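Local coordinates for ECXA (Escherichia coli, PDB 4L63), which is a zinc-binding protein that probably acts as a metallopeptidase of the metzincin type, at residues I13-H18 and F178-G183; A187-L192 and P226-I231. All coordinates share one frame; numbering follows the deposited sequence.

Contact 1 (I13-H18 and F178-G183)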
loop_
_atom_site.group_PDB
_atom_site.type_symbol
_atom_site.label_atom_id
_atom_site.label_comp_id
_atom_site.label_asym_id
_atom_site.label_seq_id
_atom_site.Cartn_x
_atom_site.Cartn_y
_atom_site.Cartn_z
ATOM N N ILE A 13 -13.867 0.083 -11.152
ATOM C CA ILE A 13 -14.293 -1.201 -11.679
ATOM C C ILE A 13 -14.210 -1.192 -13.197
ATOM O O ILE A 13 -14.736 -0.287 -13.839
ATOM C CB ILE A 13 -15.731 -1.539 -11.252
ATOM C CG1 ILE A 13 -15.879 -1.455 -9.724
ATOM C CG2 ILE A 13 -16.166 -2.896 -11.809
ATOM C CD1 ILE A 13 -14.956 -2.390 -8.962
ATOM N N GLY A 14 -13.548 -2.199 -13.758
ATOM C CA GLY A 14 -13.373 -2.295 -15.198
ATOM C C GLY A 14 -14.239 -3.405 -15.759
ATOM O O GLY A 14 -14.662 -4.297 -15.021
ATOM N N TYR A 15 -14.515 -3.369 -17.053
ATOM C CA TYR A 15 -15.384 -4.335 -17.706
ATOM C C TYR A 15 -14.626 -5.556 -18.158
ATOM O O TYR A 15 -13.800 -5.454 -19.014
ATOM C CB TYR A 15 -16.010 -3.655 -18.911
ATOM C CG TYR A 15 -17.367 -4.168 -19.330
ATOM C CD1 TYR A 15 -18.291 -3.337 -19.890
ATOM C CD2 TYR A 15 -17.697 -5.475 -19.167
ATOM C CE1 TYR A 15 -19.519 -3.796 -20.268
ATOM C CE2 TYR A 15 -18.923 -5.945 -19.545
ATOM C CZ TYR A 15 -19.822 -5.100 -20.098
ATOM O OH TYR A 15 -21.041 -5.591 -20.476
ATOM N N ALA A 16 -14.920 -6.701 -17.584
ATOM C CA ALA A 16 -14.288 -7.956 -17.977
ATOM C C ALA A 16 -15.280 -8.808 -18.758
ATOM O O ALA A 16 -16.483 -8.618 -18.635
ATOM C CB ALA A 16 -13.785 -8.712 -16.761
ATOM N N ASP A 17 -14.782 -9.742 -19.560
ATOM C CA ASP A 17 -15.685 -10.607 -20.315
ATOM C C ASP A 17 -16.169 -11.788 -19.482
ATOM O O ASP A 17 -16.007 -11.816 -18.265
ATOM C CB ASP A 17 -15.025 -11.100 -21.609
ATOM C CG ASP A 17 -13.728 -11.858 -21.369
ATOM O OD1 ASP A 17 -13.582 -12.530 -20.327
ATOM O OD2 ASP A 17 -12.856 -11.809 -22.260
ATOM N N HIS A 18 -16.752 -12.778 -20.149
ATOM C CA HIS A 18 -17.386 -13.883 -19.444
ATOM C C HIS A 18 -16.370 -14.861 -18.857
ATOM O O HIS A 18 -16.741 -15.785 -18.130
ATOM C CB HIS A 18 -18.355 -14.608 -20.382
ATOM C CG HIS A 18 -19.244 -13.684 -21.154
ATOM N ND1 HIS A 18 -20.438 -13.211 -20.655
ATOM C CD2 HIS A 18 -19.110 -13.143 -22.389
ATOM C CE1 HIS A 18 -21.004 -12.419 -21.550
ATOM N NE2 HIS A 18 -20.219 -12.363 -22.612
ATOM N N PHE A 178 -22.980 -8.037 -16.406
ATOM C CA PHE A 178 -23.399 -7.085 -17.425
ATOM C C PHE A 178 -23.516 -7.814 -18.770
ATOM O O PHE A 178 -23.141 -8.986 -18.854
ATOM C CB PHE A 178 -22.405 -5.917 -17.468
ATOM C CG PHE A 178 -22.402 -5.107 -16.206
ATOM C CD1 PHE A 178 -23.285 -4.051 -16.044
ATOM C CD2 PHE A 178 -21.535 -5.418 -15.168
ATOM C CE1 PHE A 178 -23.303 -3.315 -14.873
ATOM C CE2 PHE A 178 -21.550 -4.689 -13.993
ATOM C CZ PHE A 178 -22.434 -3.632 -13.848
ATOM N N PRO A 179 -24.065 -7.146 -19.808
ATOM C CA PRO A 179 -24.298 -7.845 -21.082
ATOM C C PRO A 179 -23.087 -8.564 -21.674
ATOM O O PRO A 179 -23.261 -9.614 -22.287
ATOM C CB PRO A 179 -24.739 -6.714 -22.015
ATOM C CG PRO A 179 -25.445 -5.774 -21.121
ATOM C CD PRO A 179 -24.692 -5.809 -19.813
ATOM N N HIS A 180 -21.885 -8.025 -21.494
ATOM C CA HIS A 180 -20.718 -8.616 -22.142
ATOM C C HIS A 180 -19.722 -9.177 -21.138
ATOM O O HIS A 180 -18.572 -9.452 -21.480
ATOM C CB HIS A 180 -20.041 -7.584 -23.051
ATOM C CG HIS A 180 -20.891 -7.163 -24.209
ATOM N ND1 HIS A 180 -21.276 -5.854 -24.417
ATOM C CD2 HIS A 180 -21.446 -7.878 -25.214
ATOM C CE1 HIS A 180 -22.020 -5.781 -25.503
ATOM N NE2 HIS A 180 -22.142 -6.998 -26.008
ATOM N N GLY A 181 -20.170 -9.365 -19.900
ATOM C CA GLY A 181 -19.310 -9.947 -18.887
ATOM C C GLY A 181 -19.624 -9.541 -17.460
ATOM O O GLY A 181 -20.770 -9.618 -17.014
ATOM N N VAL A 182 -18.591 -9.107 -16.745
ATOM C CA VAL A 182 -18.691 -8.872 -15.313
ATOM C C VAL A 182 -17.751 -7.730 -14.920
ATOM O O VAL A 182 -16.700 -7.546 -15.531
ATOM C CB VAL A 182 -18.358 -10.171 -14.516
ATOM C CG1 VAL A 182 -16.930 -10.642 -14.809
ATOM C CG2 VAL A 182 -18.565 -9.974 -13.009
ATOM N N GLY A 183 -18.142 -6.939 -13.926
ATOM C CA GLY A 183 -17.249 -5.914 -13.407
ATOM C C GLY A 183 -16.189 -6.515 -12.509
ATOM O O GLY A 183 -16.487 -7.371 -11.674
#
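Tyr15 reaches across to the turn that leads into strand 181-186, where its OH accepts the N-H of His180 at 2.8 Å (N-H...O 153°). Phe178 CB lies 3.3 Å from Tyr15 OH, and the rim of the ring is met in its own plane by Gly181 N. With CG anti to the backbone N (chi1 -152°), the side chain brings the OH end of the ring to the type I turn Phe178 to Gly181. Behind it runs an antiparallel ladder. Ala16 and Val182 form a hydrogen-bonded pair, Ala16 N to Val182 O at 2.8 Å and Val182 N to Ala16 O at 2.9 Å, and the next pair, Tyr15 with Gly183, is non-hydrogen-bonded. Past the ladder, Gly181 CA approaches Ala16 O at 3.1 Å, a CA-H...O contact made where a side chain could not fit. The same CA sits over a face of the His18 ring, a CH-pi contact at 4.2 Å from the centroid. Further out, the rings of Phe108 and Tyr23 pack on Tyr15, Tyr23 OH bonds to His180 O, and Asp17 OD1 takes the N-H groups of Asn19 and Gln21. The side chains of Phe178 and the zinc ligand His170 are about 6 Å apart. Two ladder bonds and the phenol bond to His180 N thus fix the turn beside the zinc site.

Contact 2 (A187-L192 and P226-I231)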
loop_
_atom_site.group_PDB
_atom_site.type_symbol
_atom_site.label_atom_id
_atom_site.label_comp_id
_atom_site.label_asym_id
_atom_site.label_seq_id
_atom_site.Cartn_x
_atom_site.Cartn_y
_atom_site.Cartn_z
ATOM N N ALA A 187 -6.762 -1.549 -10.710
ATOM C CA ALA A 187 -5.927 -0.405 -10.340
ATOM C C ALA A 187 -6.133 0.069 -8.904
ATOM O O ALA A 187 -6.036 1.267 -8.629
ATOM C CB ALA A 187 -6.185 0.760 -11.312
ATOM N N ARG A 188 -6.419 -0.856 -7.991
ATOM C CA ARG A 188 -6.684 -0.461 -6.606
ATOM C C ARG A 188 -5.534 0.335 -6.002
ATOM O O ARG A 188 -4.358 -0.029 -6.139
ATOM C CB ARG A 188 -6.949 -1.681 -5.733
ATOM C CG ARG A 188 -6.993 -1.346 -4.244
ATOM C CD ARG A 188 -7.016 -2.622 -3.439
ATOM N NE ARG A 188 -8.267 -3.322 -3.683
ATOM C CZ ARG A 188 -8.690 -4.362 -2.974
ATOM N NH1 ARG A 188 -9.857 -4.928 -3.258
ATOM N NH2 ARG A 188 -7.950 -4.823 -1.973
ATOM N N CYS A 189 -5.883 1.422 -5.328
ATOM C CA CYS A 189 -4.896 2.159 -4.559
ATOM C C CYS A 189 -5.585 2.852 -3.404
ATOM O O CYS A 189 -6.274 3.854 -3.587
ATOM C CB CYS A 189 -4.158 3.163 -5.432
ATOM S SG CYS A 189 -2.907 4.076 -4.471
ATOM N N ARG A 190 -5.427 2.274 -2.219
ATOM C CA ARG A 190 -6.001 2.854 -1.011
ATOM C C ARG A 190 -5.014 3.734 -0.266
ATOM O O ARG A 190 -5.416 4.551 0.562
ATOM C CB ARG A 190 -6.498 1.755 -0.078
ATOM C CG ARG A 190 -7.720 1.025 -0.622
ATOM C CD ARG A 190 -7.960 -0.237 0.178
ATOM N NE ARG A 190 -6.860 -1.177 -0.006
ATOM C CZ ARG A 190 -6.886 -2.437 0.412
ATOM N NH1 ARG A 190 -7.959 -2.903 1.034
ATOM N NH2 ARG A 190 -5.844 -3.229 0.201
ATOM N N LEU A 191 -3.727 3.572 -0.558
ATOM C CA LEU A 191 -2.694 4.315 0.195
ATOM C C LEU A 191 -2.520 5.777 -0.208
ATOM O O LEU A 191 -1.975 6.566 0.561
ATOM C CB LEU A 191 -1.348 3.595 0.076
ATOM C CG LEU A 191 -1.250 2.287 0.870
ATOM C CD1 LEU A 191 0.007 1.505 0.476
ATOM C CD2 LEU A 191 -1.221 2.589 2.365
ATOM N N LEU A 192 -2.972 6.152 -1.397
ATOM C CA LEU A 192 -2.776 7.541 -1.849
ATOM C C LEU A 192 -4.093 8.314 -1.803
ATOM O O LEU A 192 -5.066 7.923 -2.453
ATOM C CB LEU A 192 -2.187 7.569 -3.267
ATOM C CG LEU A 192 -0.757 7.029 -3.408
ATOM C CD1 LEU A 192 -0.321 6.936 -4.881
ATOM C CD2 LEU A 192 0.231 7.866 -2.630
ATOM N N PRO A 226 -11.548 13.000 -13.965
ATOM C CA PRO A 226 -11.129 11.655 -13.563
ATOM C C PRO A 226 -10.180 11.729 -12.375
ATOM O O PRO A 226 -9.302 12.585 -12.369
ATOM C CB PRO A 226 -10.397 11.119 -14.799
ATOM C CG PRO A 226 -10.773 12.038 -15.924
ATOM C CD PRO A 226 -11.048 13.361 -15.300
ATOM N N SER A 227 -10.352 10.861 -11.385
ATOM C CA SER A 227 -9.422 10.828 -10.260
ATOM C C SER A 227 -8.126 10.131 -10.653
ATOM O O SER A 227 -8.022 9.589 -11.751
ATOM C CB SER A 227 -10.047 10.105 -9.073
ATOM O OG SER A 227 -10.188 8.724 -9.379
ATOM N N ARG A 228 -7.140 10.138 -9.755
ATOM C CA ARG A 228 -5.910 9.388 -9.992
ATOM C C ARG A 228 -6.221 7.929 -10.309
ATOM O O ARG A 228 -5.707 7.375 -11.279
ATOM C CB ARG A 228 -4.964 9.447 -8.790
ATOM C CG ARG A 228 -3.655 8.701 -9.046
ATOM C CD ARG A 228 -3.235 7.862 -7.850
ATOM N NE ARG A 228 -2.027 7.083 -8.108
ATOM C CZ ARG A 228 -2.018 5.762 -8.288
ATOM N NH1 ARG A 228 -3.161 5.072 -8.237
ATOM N NH2 ARG A 228 -0.870 5.134 -8.510
ATOM N N ASN A 229 -7.074 7.307 -9.503
ATOM C CA ASN A 229 -7.386 5.898 -9.728
ATOM C C ASN A 229 -8.195 5.682 -11.011
ATOM O O ASN A 229 -8.026 4.656 -11.676
ATOM C CB ASN A 229 -8.121 5.300 -8.524
ATOM C CG ASN A 229 -7.198 5.099 -7.330
ATOM O OD1 ASN A 229 -6.017 5.423 -7.400
ATOM N ND2 ASN A 229 -7.725 4.549 -6.243
ATOM N N ASP A 230 -9.067 6.630 -11.355
ATOM C CA ASP A 230 -9.798 6.559 -12.626
ATOM C C ASP A 230 -8.822 6.467 -13.801
ATOM O O ASP A 230 -9.006 5.668 -14.722
ATOM C CB ASP A 230 -10.700 7.783 -12.818
ATOM C CG ASP A 230 -11.925 7.763 -11.928
ATOM O OD1 ASP A 230 -12.331 6.672 -11.471
ATOM O OD2 ASP A 230 -12.486 8.855 -11.688
ATOM N N ILE A 231 -7.787 7.298 -13.757
ATOM C CA ILE A 231 -6.776 7.339 -14.812
ATOM C C ILE A 231 -6.000 6.024 -14.872
ATOM O O ILE A 231 -5.788 5.470 -15.945
ATOM C CB ILE A 231 -5.792 8.514 -14.600
ATOM C CG1 ILE A 231 -6.522 9.855 -14.707
ATOM C CG2 ILE A 231 -4.642 8.441 -15.583
ATOM C CD1 ILE A 231 -7.188 10.105 -16.058
#
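Ala187-Leu192, an irregular stretch of chain, passes the first turn of helix 228-239 with its CA atoms no nearer than the 6.5 Å between Ala187 and Asn229, so side chains bridge the gap. Asn229 makes the polar link: its ND2 gives a nearly straight hydrogen bond to Cys189 O, 3.1 Å long with an N-H...O angle of 169°. The acceptor lies in the amide plane, although the donor is tilted from the plane of the cysteine carbonyl. On the other branch of the amide, OD1, lying in the plane of the Arg228 guanidinium, accepts from Arg228 NH1 at 3.0 Å. OD1 also accepts from Gln194 NE2, and ND2 has a second acceptor in Lys10 O. With both branches engaged, the rotation of the amide is well defined and its buried polar atoms are satisfied.

Arg228 leaves the helix with CG anti to its backbone N (chi1 -178°) and then bends at chi2 (-137°), which turns the guanidinium to the loop. Leu192 CD1 and Cys189 SG both lie over a face of its guanidinium, CD1 at 3.7 Å from Arg228 NE, while Cys189 CB touches Arg228 NH1 at 3.5 Å. Ser251 OG is a further partner of that NH1. The cysteine is itself tied by a disulfide to Cys252, which joins the loop to the C-terminal part of the chain.

At the start of the helix, Ser227 OG accepts from Asp230 N at 3.1 Å, and Asp230 OD2 receives Ser227 N at 2.9 Å in return; Ser197 and Ile198 also bond to this carboxylate. The reciprocal pair is a capping box, the classic N-terminal motif of an alpha-helix, here at the beginning of a helix whose first turn packs on a disulfide-bearing loop.

Contacts 1 and 2 follow one another along the chain, their centres 20 Å apart: strand 181-186 leaves contact 1 and runs into the loop that opens contact 2. Both therefore involve the same strand and its continuation, and strand 12-16 also reaches contact 2 through Val12, yet they differ in kind. Contact 1 is a partly buried strand pairing, built on backbone hydrogen bonds and aromatic side chains, and lies close to the zinc site. Contact 2 is more thoroughly buried where the segments touch, and joins loop to helix through side-chain amide, guanidinium and apolar groups, away from the metal; several of its loop residues also meet other protein chains of the assembly.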